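Local coordinates for protein amidase, hydantoinase/carbamoylase family (PDB 5TP4) that probably hydrolyses carbon-nitrogen bonds of N-carbamoyl-L-amino acids, as a zinc-dependent amidase of the peptidase M20 family, at residues 17-22 against 114-119; 104-109 against 403-408; 250-255 against 319-324; 262-267 against 304-309. All coordinates share one frame; numbering follows the deposited sequence. Where two conformers were deposited one is given.

How the contacts relate
Contacts 1 and 2 lie in the domain that carries the zinc site and share helix 105-121; their centres are about 10 Å apart, and Leu20 of contact 1 packs on Thr405 of contact 2. Contact 2 is buried and close to the metal, a tyrosine hydroxyl set against a helix backbone, whereas contact 1, only partly buried, packs together two arginines whose charges have partners elsewhere. Contacts 3 and 4, on the opposite side of the chain's centre, both use helix 300-321 of the second, smaller domain. Contact 3 is a surface arginine-glutamine bond beside the other subunit; contact 4, partly buried, relies on a methionine lying over a histidine ring.

Contact 1 of 4, residues 17-22 against 114-119; sequences GARLWR and VVRTLN. With EDO (1,2-ethanediol), chain V.
The guanidinium of Arg19 meets two consecutive residues of 114-119: Arg116 lays its CB over one face, nearer its margin than its middle, and Thr117 brings OG1 to the edge, in plane, 3.6 Å from Arg19 NH2. The segments belong to helices 17-28 and 105-121, which lie in the zinc-binding domain of the M20 fold, a mixed sheet flanked by helices. The Arg116 guanidinium is tilted 61° from the first and approaches the aliphatic part of Arg19 obliquely, with Arg116 NH1 3.7 Å from Arg19 CG. With CG anti to the backbone N (chi1 -177°), Arg19 reaches straight out to the other helix; the bend at chi3 (59°) then swings the guanidinium across the start of the Arg116 side chain, one face on CB.

Arginine suits both places because its long methylene chain packs while the cationic end finds its partners outside the contact, carboxylates for Arg19 and, by a cation-pi contact, the Trp57 ring for Arg116. Like charges come near each other, with Arg19 NE 4.6 Å from Arg116 NH1, but the carboxylates of Asp120 and Glu113, both salt-bridged to Arg19, probably offset this. Glu113 also accepts the hydroxyl of Thr117, so one carboxylate fixes both the guanidinium and its edge neighbour. An ethanediol, probably from the crystallisation liquor, sets O2 over the centre of the Trp21 ring and hydrogen-bonds to Trp21 O. A water links the helices: it donates to Arg19 O at 2.7 Å and accepts a weak bond from Arg116 NH1 at 3.5 Å.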
loop_
_atom_site.group_PDB
_atom_site.type_symbol
_atom_site.label_atom_id
_atom_site.label_comp_id
_atom_site.label_asym_id
_atom_site.label_seq_id
_atom_site.Cartn_x
_atom_site.Cartn_y
_atom_site.Cartn_z
ATOM N N GLY B 17 -33.964 -29.506 -16.518
ATOM C CA GLY B 17 -33.010 -28.417 -16.402
ATOM C C GLY B 17 -33.683 -27.062 -16.478
ATOM O O GLY B 17 -33.289 -26.130 -15.778
ATOM N N ALA B 18 -34.729 -26.943 -17.307
ATOM C CA ALA B 18 -35.465 -25.683 -17.390
ATOM C C ALA B 18 -36.160 -25.354 -16.070
ATOM O O ALA B 18 -36.247 -24.178 -15.675
ATOM C CB ALA B 18 -36.480 -25.763 -18.531
ATOM N N ARG B 19 -36.696 -26.376 -15.390
ATOM C CA ARG B 19 -37.366 -26.160 -14.119
ATOM C C ARG B 19 -36.378 -25.656 -13.080
ATOM O O ARG B 19 -36.674 -24.723 -12.329
ATOM C CB ARG B 19 -38.046 -27.459 -13.652
ATOM C CG ARG B 19 -38.859 -27.310 -12.335
ATOM C CD ARG B 19 -39.669 -28.580 -12.091
ATOM N NE ARG B 19 -38.794 -29.762 -11.993
ATOM C CZ ARG B 19 -39.227 -31.020 -12.092
ATOM N NH1 ARG B 19 -40.530 -31.254 -12.279
ATOM N NH2 ARG B 19 -38.368 -32.040 -11.993
ATOM N N LEU B 20 -35.175 -26.226 -13.063
ATOM C CA LEU B 20 -34.146 -25.765 -12.130
ATOM C C LEU B 20 -33.718 -24.332 -12.460
ATOM O O LEU B 20 -33.558 -23.502 -11.554
ATOM C CB LEU B 20 -32.953 -26.734 -12.163
ATOM C CG LEU B 20 -31.674 -26.329 -11.407
ATOM C CD1 LEU B 20 -31.924 -25.937 -9.956
ATOM C CD2 LEU B 20 -30.659 -27.446 -11.435
ATOM N N TRP B 21 -33.564 -24.015 -13.751
ATOM C CA TRP B 21 -33.167 -22.663 -14.143
ATOM C C TRP B 21 -34.212 -21.643 -13.711
ATOM O O TRP B 21 -33.866 -20.569 -13.212
ATOM C CB TRP B 21 -32.924 -22.612 -15.659
ATOM C CG TRP B 21 -32.414 -21.292 -16.159
ATOM C CD1 TRP B 21 -33.144 -20.282 -16.725
ATOM C CD2 TRP B 21 -31.047 -20.848 -16.150
ATOM N NE1 TRP B 21 -32.314 -19.238 -17.058
ATOM C CE2 TRP B 21 -31.027 -19.558 -16.705
ATOM C CE3 TRP B 21 -29.846 -21.411 -15.686
ATOM C CZ2 TRP B 21 -29.842 -18.831 -16.864
ATOM C CZ3 TRP B 21 -28.671 -20.680 -15.828
ATOM C CH2 TRP B 21 -28.681 -19.404 -16.412
ATOM N N ARG B 22 -35.495 -21.987 -13.856
ATOM C CA ARG B 22 -36.569 -21.110 -13.394
ATOM C C ARG B 22 -36.542 -20.936 -11.881
ATOM O O ARG B 22 -36.798 -19.836 -11.374
ATOM C CB ARG B 22 -37.920 -21.667 -13.851
ATOM N N VAL B 114 -33.254 -32.360 -7.565
ATOM C CA VAL B 114 -33.078 -33.796 -7.367
ATOM C C VAL B 114 -34.356 -34.426 -6.827
ATOM O O VAL B 114 -34.842 -35.439 -7.341
ATOM C CB VAL B 114 -31.878 -34.065 -6.442
ATOM C CG1 VAL B 114 -31.877 -35.518 -5.958
ATOM C CG2 VAL B 114 -30.591 -33.769 -7.213
ATOM N N VAL B 115 -34.931 -33.823 -5.797
ATOM C CA VAL B 115 -36.145 -34.378 -5.213
ATOM C C VAL B 115 -37.307 -34.306 -6.201
ATOM O O VAL B 115 -38.063 -35.272 -6.351
ATOM C CB VAL B 115 -36.466 -33.667 -3.898
ATOM C CG1 VAL B 115 -37.904 -34.040 -3.404
ATOM C CG2 VAL B 115 -35.410 -34.073 -2.841
ATOM N N ARG B 116 -37.461 -33.180 -6.900
ATOM C CA ARG B 116 -38.569 -33.060 -7.845
ATOM C C ARG B 116 -38.451 -34.100 -8.946
ATOM O O ARG B 116 -39.457 -34.669 -9.393
ATOM C CB ARG B 116 -38.603 -31.664 -8.464
ATOM C CG ARG B 116 -39.019 -30.576 -7.484
ATOM C CD ARG B 116 -38.824 -29.181 -8.120
ATOM N NE ARG B 116 -39.554 -28.161 -7.368
ATOM C CZ ARG B 116 -39.575 -26.877 -7.713
ATOM N NH1 ARG B 116 -38.864 -26.466 -8.765
ATOM N NH2 ARG B 116 -40.310 -26.009 -7.015
ATOM N N THR B 117 -37.220 -34.378 -9.370
ATOM C CA THR B 117 -36.987 -35.427 -10.358
ATOM C C THR B 117 -37.311 -36.815 -9.799
ATOM O O THR B 117 -37.982 -37.614 -10.469
ATOM C CB THR B 117 -35.544 -35.312 -10.872
ATOM O OG1 THR B 117 -35.492 -34.205 -11.802
ATOM C CG2 THR B 117 -35.085 -36.593 -11.567
ATOM N N LEU B 118 -36.897 -37.109 -8.567
ATOM C CA LEU B 118 -37.262 -38.392 -7.969
ATOM C C LEU B 118 -38.773 -38.537 -7.837
ATOM O O LEU B 118 -39.312 -39.624 -8.056
ATOM C CB LEU B 118 -36.595 -38.546 -6.602
ATOM C CG LEU B 118 -35.066 -38.581 -6.651
ATOM C CD1 LEU B 118 -34.518 -38.776 -5.265
ATOM C CD2 LEU B 118 -34.530 -39.691 -7.618
ATOM N N ASN B 119 -39.468 -37.448 -7.487
ATOM C CA ASN B 119 -40.927 -37.467 -7.422
ATOM C C ASN B 119 -41.531 -37.769 -8.784
ATOM O O ASN B 119 -42.434 -38.608 -8.902
ATOM C CB ASN B 119 -41.473 -36.135 -6.900
ATOM C CG ASN B 119 -41.197 -35.913 -5.440
ATOM O OD1 ASN B 119 -40.776 -36.827 -4.716
ATOM N ND2 ASN B 119 -41.416 -34.674 -4.986
HETATM C C1 EDO V . -30.171 -17.233 -12.366
HETATM O O1 EDO V . -29.974 -16.012 -13.091
HETATM C C2 EDO V . -30.479 -18.371 -13.338
HETATM O O2 EDO V . -31.840 -18.283 -13.778
HETATM O O HOH W 1 -38.995 -23.961 -11.191
#

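Contact 2 of 4, residues 104-109 against 403-408; sequences GVYGVL and RGTNVL
Tyr106 extends from the start of helix 105-121 to meet Gly404 and Thr405 on helix 398-416, joining two helices within the zinc-binding domain of the M20 fold. Gly104 is the N-cap of the tyrosine's helix and follows Asp103, a predicted zinc ligand; the Tyr106 side chain is about 5 Å from that of the zinc ligand His198.

Polar contacts come first. The phenol oxygen, Tyr106 OH, lies 3.2 Å from Thr405 OG1, and both hydroxyls hydrogen-bond to the carbonyl of Val401, one turn earlier on the threonine's own helix. Two buried hydroxyls thus converge on a single backbone oxygen, which satisfies them without a charged group. Threonine fits because its short side chain, with OG1 beside the backbone N (chi1 -48°), can reach back to that carbonyl.

Packing is the second kind. The Tyr106 ring turns its edge to the threonine, with OG1 of Thr405 near the ring plane and 3.5 Å from Tyr106 CE1. The two side chains run past each other in opposite directions, and Leu20 of helix 17-28 also lies on Thr405. Gly404 suits its place by having no side chain, which lets the phenol come directly against the helix backbone. At the far end of the ring, Tyr106 OH rests 3.5 Å from the backbone C of Gly404.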
loop_
_atom_site.group_PDB
_atom_site.type_symbol
_atom_site.label_atom_id
_atom_site.label_comp_id
_atom_site.label_asym_id
_atom_site.label_seq_id
_atom_site.Cartn_x
_atom_site.Cartn_y
_atom_site.Cartn_z
ATOM N N GLY B 104 -23.779 -20.534 -3.707
ATOM C CA GLY B 104 -24.586 -21.111 -2.624
ATOM C C GLY B 104 -25.951 -21.587 -3.038
ATOM O O GLY B 104 -26.326 -22.736 -2.782
ATOM N N VAL B 105 -26.721 -20.721 -3.686
ATOM C CA VAL B 105 -28.092 -21.058 -4.020
ATOM C C VAL B 105 -28.145 -22.199 -5.022
ATOM O O VAL B 105 -29.067 -23.022 -4.970
ATOM C CB VAL B 105 -28.825 -19.810 -4.538
ATOM C CG1 VAL B 105 -28.086 -19.235 -5.749
ATOM C CG2 VAL B 105 -30.300 -20.128 -4.862
ATOM N N TYR B 106 -27.180 -22.264 -5.960
ATOM C CA TYR B 106 -27.199 -23.345 -6.947
ATOM C C TYR B 106 -27.261 -24.714 -6.268
ATOM O O TYR B 106 -28.072 -25.559 -6.648
ATOM C CB TYR B 106 -25.972 -23.262 -7.861
ATOM C CG TYR B 106 -25.771 -24.528 -8.675
ATOM C CD1 TYR B 106 -26.801 -25.056 -9.447
ATOM C CD2 TYR B 106 -24.552 -25.193 -8.660
ATOM C CE1 TYR B 106 -26.614 -26.239 -10.179
ATOM C CE2 TYR B 106 -24.358 -26.331 -9.394
ATOM C CZ TYR B 106 -25.392 -26.859 -10.141
ATOM O OH TYR B 106 -25.160 -28.009 -10.864
ATOM N N GLY B 107 -26.443 -24.941 -5.237
ATOM C CA GLY B 107 -26.417 -26.266 -4.628
ATOM C C GLY B 107 -27.668 -26.609 -3.831
ATOM O O GLY B 107 -28.078 -27.777 -3.775
ATOM N N VAL B 108 -28.289 -25.606 -3.207
ATOM C CA VAL B 108 -29.551 -25.819 -2.507
ATOM C C VAL B 108 -30.655 -26.164 -3.501
ATOM O O VAL B 108 -31.397 -27.136 -3.321
ATOM C CB VAL B 108 -29.905 -24.570 -1.680
ATOM C CG1 VAL B 108 -31.308 -24.689 -1.037
ATOM C CG2 VAL B 108 -28.812 -24.308 -0.624
ATOM N N LEU B 109 -30.769 -25.389 -4.574
ATOM C CA LEU B 109 -31.840 -25.648 -5.522
ATOM C C LEU B 109 -31.557 -26.830 -6.415
ATOM O O LEU B 109 -32.502 -27.441 -6.923
ATOM C CB LEU B 109 -32.122 -24.398 -6.359
ATOM C CG LEU B 109 -32.574 -23.185 -5.515
ATOM C CD1 LEU B 109 -32.900 -22.003 -6.468
ATOM C CD2 LEU B 109 -33.780 -23.497 -4.602
ATOM N N ARG B 403 -26.243 -30.078 -16.315
ATOM C CA ARG B 403 -25.395 -31.272 -16.304
ATOM C C ARG B 403 -24.741 -31.507 -14.945
ATOM O O ARG B 403 -24.631 -32.653 -14.501
ATOM C CB ARG B 403 -24.355 -31.175 -17.415
ATOM C CG ARG B 403 -25.011 -31.315 -18.822
ATOM C CD ARG B 403 -24.047 -31.165 -19.938
ATOM N NE ARG B 403 -23.587 -29.791 -20.044
ATOM C CZ ARG B 403 -22.807 -29.334 -21.016
ATOM N NH1 ARG B 403 -22.391 -30.154 -21.984
ATOM N NH2 ARG B 403 -22.443 -28.053 -21.008
ATOM N N GLY B 404 -24.339 -30.446 -14.241
ATOM C CA GLY B 404 -23.846 -30.634 -12.888
ATOM C C GLY B 404 -24.881 -31.284 -11.982
ATOM O O GLY B 404 -24.543 -32.109 -11.122
ATOM N N THR B 405 -26.160 -30.914 -12.154
ATOM C CA THR B 405 -27.214 -31.499 -11.332
ATOM C C THR B 405 -27.519 -32.942 -11.740
ATOM O O THR B 405 -27.860 -33.763 -10.878
ATOM C CB THR B 405 -28.458 -30.629 -11.385
ATOM O OG1 THR B 405 -28.068 -29.275 -11.151
ATOM C CG2 THR B 405 -29.478 -31.009 -10.298
ATOM N N ASN B 406 -27.402 -33.275 -13.026
ATOM C CA ASN B 406 -27.472 -34.682 -13.430
ATOM C C ASN B 406 -26.411 -35.512 -12.724
ATOM O O ASN B 406 -26.675 -36.648 -12.303
ATOM C CB ASN B 406 -27.322 -34.822 -14.939
ATOM C CG ASN B 406 -28.563 -34.376 -15.682
ATOM O OD1 ASN B 406 -29.665 -34.334 -15.114
ATOM N ND2 ASN B 406 -28.403 -34.077 -16.973
ATOM N N VAL B 407 -25.196 -34.964 -12.591
ATOM C CA VAL B 407 -24.137 -35.687 -11.888
ATOM C C VAL B 407 -24.467 -35.792 -10.407
ATOM O O VAL B 407 -24.333 -36.866 -9.799
ATOM C CB VAL B 407 -22.777 -35.001 -12.115
ATOM C CG1 VAL B 407 -21.728 -35.558 -11.134
ATOM C CG2 VAL B 407 -22.319 -35.230 -13.568
ATOM N N LEU B 408 -24.910 -34.687 -9.800
ATOM C CA LEU B 408 -25.297 -34.713 -8.390
ATOM C C LEU B 408 -26.375 -35.752 -8.151
ATOM O O LEU B 408 -26.299 -36.553 -7.212
ATOM C CB LEU B 408 -25.795 -33.336 -7.960
ATOM C CG LEU B 408 -26.286 -33.224 -6.495
ATOM C CD1 LEU B 408 -25.059 -33.414 -5.556
ATOM C CD2 LEU B 408 -26.959 -31.880 -6.266
#

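Contact 3 of 4, residues 250-255 against 319-324; sequences SAQMAL and AARGVQ
Gln252 and Arg321 face each other at the nearest approach of the two backbones, with Gln252 CA 10.0 Å from Arg321 CA. The first segment is regular helix, part of 246-262, while the second carries the last part of helix 300-321 and then turns away. Gly322 is the first residue there to leave helical geometry, and its positive phi is readily taken by glycine; Val323 leads into strand 324-337, which begins at Gln324.

The separation is bridged by two extended chains. Gln252, its CG anti to N (chi1 -173°), carries its amide to the Arg321 guanidinium, and OE1 takes a nearly straight hydrogen bond from Arg321 NE at 2.7 Å (162° at the hydrogen). A second, weak bond comes to the same oxygen from Arg321 NH2 at 3.2 Å. OE1 lies close to the guanidinium plane, at its edge, whereas the amide plane stands 85° to it. Arg321 NE also comes near the root of the glutamine, 4.0 Å from Gln252 CB. Glutamine provides a strong acceptor without a charge; the arginine's charge is met instead by a salt bridge from NH1 to Glu258 of the second subunit, whose Leu255 also packs on Arg321. The bond to Gln252 is thus consistent with holding in place a guanidinium that also pairs across the subunit boundary.

Beneath, Met253 and Val323 pack on Val228 of the sheet. Two helices on an antiparallel sheet, with helix 246-262 at the subunit boundary, are characteristic of the ferredoxin-like dimerisation domain of M20 enzymes.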
loop_
_atom_site.group_PDB
_atom_site.type_symbol
_atom_site.label_atom_id
_atom_site.label_comp_id
_atom_site.label_asym_id
_atom_site.label_seq_id
_atom_site.Cartn_x
_atom_site.Cartn_y
_atom_site.Cartn_z
ATOM N N SER B 250 11.795 -5.493 -0.612
ATOM C CA SER B 250 10.513 -6.182 -0.643
ATOM C C SER B 250 10.185 -6.662 -2.032
ATOM O O SER B 250 9.530 -7.697 -2.207
ATOM C CB SER B 250 9.396 -5.258 -0.150
ATOM O OG SER B 250 9.534 -4.984 1.238
ATOM N N ALA B 251 10.539 -5.862 -3.042
ATOM C CA ALA B 251 10.293 -6.266 -4.413
ATOM C C ALA B 251 11.099 -7.504 -4.771
ATOM O O ALA B 251 10.573 -8.427 -5.402
ATOM C CB ALA B 251 10.617 -5.103 -5.362
ATOM N N GLN B 252 12.369 -7.565 -4.350
ATOM C CA GLN B 252 13.137 -8.772 -4.643
ATOM C C GLN B 252 12.561 -9.970 -3.909
ATOM O O GLN B 252 12.545 -11.091 -4.446
ATOM C CB GLN B 252 14.611 -8.602 -4.291
ATOM C CG GLN B 252 15.378 -9.821 -4.766
ATOM C CD GLN B 252 16.844 -9.701 -4.568
ATOM O OE1 GLN B 252 17.320 -8.745 -3.969
ATOM N NE2 GLN B 252 17.591 -10.683 -5.067
ATOM N N MET B 253 12.095 -9.765 -2.678
ATOM C CA MET B 253 11.499 -10.893 -1.966
ATOM C C MET B 253 10.256 -11.394 -2.692
ATOM O O MET B 253 9.983 -12.600 -2.708
ATOM C CB MET B 253 11.151 -10.498 -0.538
ATOM C CG MET B 253 12.356 -10.165 0.310
ATOM S SD MET B 253 11.842 -9.507 1.926
ATOM C CE MET B 253 13.396 -8.865 2.537
ATOM N N ALA B 254 9.465 -10.479 -3.264
ATOM C CA ALA B 254 8.294 -10.918 -4.022
ATOM C C ALA B 254 8.699 -11.818 -5.175
ATOM O O ALA B 254 8.027 -12.818 -5.459
ATOM C CB ALA B 254 7.515 -9.700 -4.549
ATOM N N LEU B 255 9.786 -11.477 -5.866
ATOM C CA LEU B 255 10.195 -12.295 -7.000
ATOM C C LEU B 255 10.814 -13.612 -6.533
ATOM O O LEU B 255 10.711 -14.632 -7.237
ATOM C CB LEU B 255 11.128 -11.477 -7.901
ATOM C CG LEU B 255 10.466 -10.232 -8.560
ATOM C CD1 LEU B 255 11.314 -9.664 -9.709
ATOM C CD2 LEU B 255 9.043 -10.527 -9.085
ATOM N N ALA B 319 19.990 -9.777 4.005
ATOM C CA ALA B 319 21.413 -9.667 4.324
ATOM C C ALA B 319 22.178 -9.014 3.187
ATOM O O ALA B 319 23.116 -8.243 3.417
ATOM C CB ALA B 319 21.984 -11.043 4.632
ATOM N N ALA B 320 21.779 -9.298 1.953
ATOM C CA ALA B 320 22.475 -8.722 0.809
ATOM C C ALA B 320 22.226 -7.227 0.691
ATOM O O ALA B 320 23.080 -6.493 0.174
ATOM C CB ALA B 320 22.041 -9.447 -0.466
ATOM N N ARG B 321 21.069 -6.757 1.135
ATOM C CA ARG B 321 20.660 -5.370 0.970
ATOM C C ARG B 321 20.803 -4.549 2.246
ATOM O O ARG B 321 20.484 -3.358 2.230
ATOM C CB ARG B 321 19.204 -5.317 0.478
ATOM C CG ARG B 321 19.042 -5.835 -0.938
ATOM C CD ARG B 321 17.590 -5.961 -1.358
ATOM N NE ARG B 321 17.530 -6.293 -2.767
ATOM C CZ ARG B 321 17.521 -5.381 -3.744
ATOM N NH1 ARG B 321 17.525 -4.080 -3.456
ATOM N NH2 ARG B 321 17.493 -5.776 -5.009
ATOM N N GLY B 322 21.233 -5.162 3.348
ATOM C CA GLY B 322 21.379 -4.442 4.604
ATOM C C GLY B 322 20.088 -4.026 5.277
ATOM O O GLY B 322 20.075 -3.021 6.004
ATOM N N VAL B 323 18.997 -4.784 5.080
ATOM C CA VAL B 323 17.718 -4.465 5.715
ATOM C C VAL B 323 17.382 -5.616 6.650
ATOM O O VAL B 323 18.118 -6.605 6.712
ATOM C CB VAL B 323 16.574 -4.215 4.696
ATOM C CG1 VAL B 323 16.911 -3.021 3.788
ATOM C CG2 VAL B 323 16.270 -5.444 3.861
ATOM N N GLN B 324 16.297 -5.481 7.401
ATOM C CA GLN B 324 15.830 -6.522 8.309
ATOM C C GLN B 324 14.444 -6.962 7.863
ATOM O O GLN B 324 13.681 -6.170 7.305
ATOM C CB GLN B 324 15.758 -6.038 9.766
ATOM C CG GLN B 324 17.067 -5.452 10.338
ATOM C CD GLN B 324 17.299 -3.988 9.922
ATOM O OE1 GLN B 324 16.397 -3.149 10.013
ATOM N NE2 GLN B 324 18.511 -3.687 9.457
#

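Contact 4 of 4, residues 262-267 against 304-309; sequences AGHAPR and DAMERA
Met306 sends its side chain from helix 300-321 over the imidazole of His264, in the loop that follows helix 246-262. Its CB is still remote, no nearer than 4.6 Å, to His264 NE2. The next atom makes the contact: Met306 CG sits above the centre of the ring, only 9° off the ring normal, and comes within 3.5 Å of His264 CD2. This is a CH-pi interaction, favoured because a methylene next to sulfur has somewhat polarised hydrogens. SD remains over the same face, farther out at 4.5 Å from the ring centroid, adding a Met-aromatic contact. Rotation about CG-SD (chi3 61°) bends the chain and carries CE past the rim of the imidazole, 4.8 Å from His264 CB. Elsewhere the methionine lies against Leu295 and His297 of strand 288-297, and a flexible, unbranched chain suits such a position between sheet and loop.

The histidine presents its face because the ring stands nearly perpendicular to the plane of its CA-CB-CG bonds (chi2 -94°). Ala305 CB approaches the same imidazole obliquely, 4.5 Å from CE1 of His264, a side chain small enough for the ring to lie close beside the helix. His264 itself is the third residue of a type I beta turn from Ala262 to Ala265.

The contact thus ties the link between helix 246-262 and strand 269-277 to the neighbouring helix. This pairing of two helices on one antiparallel sheet, in beta-alpha-beta-beta-alpha-beta order, is that of a ferredoxin-like domain, as in the smaller domain of other M20 enzymes.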
loop_
_atom_site.group_PDB
_atom_site.type_symbol
_atom_site.label_atom_id
_atom_site.label_comp_id
_atom_site.label_asym_id
_atom_site.label_seq_id
_atom_site.Cartn_x
_atom_site.Cartn_y
_atom_site.Cartn_z
ATOM N N ALA B 262 6.890 -21.344 -8.314
ATOM C CA ALA B 262 7.158 -22.011 -9.586
ATOM C C ALA B 262 7.792 -23.384 -9.369
ATOM O O ALA B 262 7.516 -24.326 -10.119
ATOM C CB ALA B 262 8.058 -21.126 -10.453
ATOM N N GLY B 263 8.625 -23.523 -8.337
ATOM C CA GLY B 263 9.212 -24.808 -8.003
ATOM C C GLY B 263 8.228 -25.808 -7.427
ATOM O O GLY B 263 8.557 -26.995 -7.351
ATOM N N HIS B 264 7.037 -25.361 -7.021
ATOM C CA HIS B 264 6.015 -26.244 -6.474
ATOM C C HIS B 264 4.817 -26.386 -7.385
ATOM O O HIS B 264 3.736 -26.765 -6.925
ATOM C CB HIS B 264 5.559 -25.747 -5.104
ATOM C CG HIS B 264 6.588 -25.930 -4.041
ATOM N ND1 HIS B 264 6.616 -27.040 -3.224
ATOM C CD2 HIS B 264 7.628 -25.153 -3.664
ATOM C CE1 HIS B 264 7.635 -26.939 -2.386
ATOM N NE2 HIS B 264 8.268 -25.808 -2.635
ATOM N N ALA B 265 4.980 -26.072 -8.657
ATOM C CA ALA B 265 3.894 -26.170 -9.603
ATOM C C ALA B 265 3.508 -27.631 -9.830
ATOM O O ALA B 265 4.371 -28.519 -9.847
ATOM C CB ALA B 265 4.304 -25.516 -10.920
ATOM N N PRO B 266 2.214 -27.908 -10.046
ATOM C CA PRO B 266 1.159 -26.910 -10.187
ATOM C C PRO B 266 0.376 -26.635 -8.912
ATOM O O PRO B 266 -0.450 -25.726 -8.893
ATOM C CB PRO B 266 0.240 -27.550 -11.229
ATOM C CG PRO B 266 0.259 -28.981 -10.849
ATOM C CD PRO B 266 1.724 -29.248 -10.437
ATOM N N ARG B 267 0.634 -27.389 -7.850
ATOM C CA ARG B 267 -0.262 -27.345 -6.698
ATOM C C ARG B 267 0.006 -26.170 -5.768
ATOM O O ARG B 267 -0.894 -25.779 -5.014
ATOM C CB ARG B 267 -0.160 -28.651 -5.912
ATOM C CG ARG B 267 -0.677 -29.836 -6.700
ATOM C CD ARG B 267 -0.461 -31.124 -5.930
ATOM N NE ARG B 267 -1.302 -32.195 -6.464
ATOM C CZ ARG B 267 -1.427 -33.397 -5.911
ATOM N NH1 ARG B 267 -0.759 -33.689 -4.800
ATOM N NH2 ARG B 267 -2.223 -34.300 -6.465
ATOM N N ASP B 304 4.079 -25.847 4.177
ATOM C CA ASP B 304 5.073 -25.489 5.186
ATOM C C ASP B 304 6.465 -25.391 4.566
ATOM O O ASP B 304 7.263 -24.511 4.925
ATOM C CB ASP B 304 5.052 -26.519 6.323
ATOM C CG ASP B 304 3.817 -26.402 7.200
ATOM O OD1 ASP B 304 3.132 -25.363 7.120
ATOM O OD2 ASP B 304 3.539 -27.346 7.982
ATOM N N ALA B 305 6.767 -26.268 3.609
ATOM C CA ALA B 305 8.059 -26.200 2.938
ATOM C C ALA B 305 8.193 -24.908 2.149
ATOM O O ALA B 305 9.262 -24.287 2.153
ATOM C CB ALA B 305 8.244 -27.406 2.017
ATOM N N MET B 306 7.119 -24.490 1.473
ATOM C CA MET B 306 7.127 -23.199 0.791
ATOM C C MET B 306 7.391 -22.066 1.783
ATOM O O MET B 306 8.179 -21.156 1.498
ATOM C CB MET B 306 5.797 -22.996 0.049
ATOM C CG MET B 306 5.547 -24.038 -1.013
ATOM S SD MET B 306 3.831 -23.904 -1.649
ATOM C CE MET B 306 3.909 -22.249 -2.304
ATOM N N GLU B 307 6.751 -22.116 2.962
ATOM C CA GLU B 307 6.969 -21.087 3.975
ATOM C C GLU B 307 8.430 -21.035 4.399
ATOM O O GLU B 307 9.028 -19.957 4.503
ATOM C CB GLU B 307 6.093 -21.345 5.204
ATOM C CG GLU B 307 6.348 -20.295 6.260
ATOM C CD GLU B 307 5.518 -20.468 7.494
ATOM O OE1 GLU B 307 4.351 -20.887 7.369
ATOM O OE2 GLU B 307 6.048 -20.153 8.580
ATOM N N ARG B 308 9.010 -22.197 4.714
ATOM C CA ARG B 308 10.395 -22.199 5.163
ATOM C C ARG B 308 11.340 -21.734 4.056
ATOM O O ARG B 308 12.331 -21.050 4.335
ATOM C CB ARG B 308 10.787 -23.584 5.671
ATOM C CG ARG B 308 10.077 -23.961 6.959
ATOM C CD ARG B 308 10.674 -25.227 7.624
ATOM N NE ARG B 308 10.881 -26.340 6.680
ATOM C CZ ARG B 308 9.941 -27.202 6.329
ATOM N NH1 ARG B 308 8.733 -27.090 6.841
ATOM N NH2 ARG B 308 10.195 -28.175 5.458
ATOM N N ALA B 309 11.065 -22.116 2.797
ATOM C CA ALA B 309 11.833 -21.582 1.665
ATOM C C ALA B 309 11.733 -20.065 1.586
ATOM O O ALA B 309 12.727 -19.379 1.305
ATOM C CB ALA B 309 11.343 -22.200 0.350
#